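PDB 4R12: putative uncharacterized protein from Dictyostelium purpureum, which probably serves as an essential, substrate-recruiting subunit of gamma-secretase, the protease complex that cleaves membrane proteins such as Notch within the membrane. Local coordinates for residues Glu213-Met218 and Lys318-Ile323. Sequence-based numbering, arbitrary orientation.
Sequences EIILVM and KISTII. With NAG (2-acetamido-2-deoxy-beta-D-glucopyranose), chain B.
A parallel beta pair with a bulge, in the large lobe of nicastrin whose family is related to zinc exopeptidases, joins I214-M218 to I319-I323. I214 faces I319, yet L216 faces I322, so S320 is the extra residue; its psi of -6° breaks the extended course of the strand. The ladder opens with I214 N to K318 O (2.8 Å), the donor standing above the carbonyl plane. S320 N then reaches I214 O at 2.9 Å, in the carbonyl plane, while the buried T321 N is left without a partner. Regular alternation resumes beyond the bulge: L216 N binds T321 O, I323 N binds L216 O, and M218 N closes on I323 O at 2.8 Å. S320 OG lies within weak hydrogen-bonding distance of both E213 OE1 and I214 O.

I215 bends at chi2 (-59°), laying CD1 beside T321 CB at 3.5 Å. Diagonally, M218 leaves the backbone with CG between N and the carbonyl carbon (chi1 71°), then runs extended until CE meets I322 CG2 at 3.6 Å.

Strand 262-268 borders 214-220 and strand 397-401 borders 319-325; F388 of helix 385-389 covers L216, M218 and I322, whereas helix 427-441 packs on I215, V217 and I323.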
# COMPACT_ATOMS: atom_id res chain seq x y z
N GLU A 213 -6.92 20.13 -21.43
CA GLU A 213 -5.76 19.45 -20.88
C GLU A 213 -6.11 18.83 -19.53
O GLU A 213 -7.02 19.28 -18.85
CB GLU A 213 -4.59 20.44 -20.73
CG GLU A 213 -4.08 20.98 -22.06
CD GLU A 213 -2.89 21.90 -21.89
OE1 GLU A 213 -2.66 22.36 -20.76
OE2 GLU A 213 -2.18 22.15 -22.89
N ILE A 214 -5.40 17.77 -19.16
CA ILE A 214 -5.65 17.08 -17.90
C ILE A 214 -4.52 17.30 -16.91
O ILE A 214 -3.36 17.12 -17.24
CB ILE A 214 -5.84 15.56 -18.11
CG1 ILE A 214 -7.09 15.28 -18.95
CG2 ILE A 214 -5.93 14.83 -16.78
CD1 ILE A 214 -7.19 13.82 -19.42
N ILE A 215 -4.87 17.72 -15.70
CA ILE A 215 -3.95 17.72 -14.57
C ILE A 215 -4.12 16.39 -13.85
O ILE A 215 -5.20 16.08 -13.37
CB ILE A 215 -4.22 18.88 -13.59
CG1 ILE A 215 -4.23 20.23 -14.31
CG2 ILE A 215 -3.21 18.86 -12.43
CD1 ILE A 215 -2.96 20.55 -15.02
N LEU A 216 -3.05 15.60 -13.78
CA LEU A 216 -3.11 14.32 -13.10
C LEU A 216 -2.50 14.44 -11.71
O LEU A 216 -1.31 14.78 -11.57
CB LEU A 216 -2.38 13.25 -13.90
CG LEU A 216 -2.35 11.86 -13.26
CD1 LEU A 216 -3.78 11.33 -13.06
CD2 LEU A 216 -1.52 10.91 -14.12
N VAL A 217 -3.30 14.19 -10.69
CA VAL A 217 -2.82 14.22 -9.31
C VAL A 217 -2.94 12.81 -8.75
O VAL A 217 -4.02 12.25 -8.71
CB VAL A 217 -3.64 15.21 -8.46
CG1 VAL A 217 -3.13 15.22 -7.02
CG2 VAL A 217 -3.61 16.61 -9.08
N MET A 218 -1.82 12.23 -8.32
CA MET A 218 -1.80 10.79 -8.08
C MET A 218 -0.91 10.40 -6.93
O MET A 218 -0.10 11.21 -6.46
CB MET A 218 -1.33 10.06 -9.33
CG MET A 218 0.15 10.27 -9.60
SD MET A 218 0.53 9.80 -11.30
CE MET A 218 2.31 9.61 -11.20
N LYS A 318 -3.21 14.35 -23.71
CA LYS A 318 -3.79 15.50 -23.04
C LYS A 318 -3.34 15.69 -21.60
O LYS A 318 -3.60 16.71 -21.02
CB LYS A 318 -5.29 15.44 -23.04
CG LYS A 318 -5.95 15.63 -24.36
CD LYS A 318 -5.74 17.00 -24.94
CE LYS A 318 -6.26 17.00 -26.37
NZ LYS A 318 -6.74 18.32 -26.82
N ILE A 319 -2.70 14.69 -21.02
CA ILE A 319 -2.14 14.87 -19.67
C ILE A 319 -0.99 15.88 -19.76
O ILE A 319 0.01 15.65 -20.44
CB ILE A 319 -1.68 13.53 -19.06
CG1 ILE A 319 -2.85 12.55 -18.99
CG2 ILE A 319 -1.10 13.74 -17.67
CD1 ILE A 319 -2.43 11.11 -18.70
N SER A 320 -1.15 17.00 -19.08
CA SER A 320 -0.26 18.14 -19.30
C SER A 320 0.53 18.52 -18.05
O SER A 320 1.40 19.38 -18.11
CB SER A 320 -1.07 19.35 -19.78
OG SER A 320 -1.91 19.83 -18.74
N THR A 321 0.21 17.87 -16.93
CA THR A 321 0.89 18.10 -15.65
C THR A 321 0.67 16.90 -14.75
O THR A 321 -0.44 16.43 -14.62
CB THR A 321 0.36 19.35 -14.92
OG1 THR A 321 0.62 20.52 -15.71
CG2 THR A 321 1.04 19.50 -13.57
N ILE A 322 1.73 16.41 -14.12
CA ILE A 322 1.57 15.32 -13.16
C ILE A 322 2.08 15.75 -11.79
O ILE A 322 3.22 16.18 -11.65
CB ILE A 322 2.33 14.05 -13.61
CG1 ILE A 322 1.71 13.50 -14.90
CG2 ILE A 322 2.29 13.00 -12.50
CD1 ILE A 322 2.47 12.32 -15.49
N ILE A 323 1.21 15.65 -10.79
CA ILE A 323 1.59 15.87 -9.40
C ILE A 323 1.48 14.53 -8.64
O ILE A 323 0.42 13.90 -8.64
CB ILE A 323 0.68 16.92 -8.73
CG1 ILE A 323 0.55 18.17 -9.61
CG2 ILE A 323 1.20 17.29 -7.34
CD1 ILE A 323 1.84 18.95 -9.75
C1 NAG B . -5.11 13.26 -28.11
C2 NAG B . -5.83 13.25 -29.43
C3 NAG B . -5.07 13.96 -30.53
C4 NAG B . -4.21 15.11 -30.09
C5 NAG B . -3.71 14.99 -28.67
C6 NAG B . -3.13 16.27 -28.13
C7 NAG B . -7.16 11.49 -30.30
C8 NAG B . -7.33 10.01 -30.34
N2 NAG B . -6.00 11.90 -29.87
O3 NAG B . -5.99 14.43 -31.50
O4 NAG B . -3.11 14.91 -30.93
O5 NAG B . -4.77 14.60 -27.84
O6 NAG B . -4.11 17.28 -28.15
O7 NAG B . -8.02 12.23 -30.64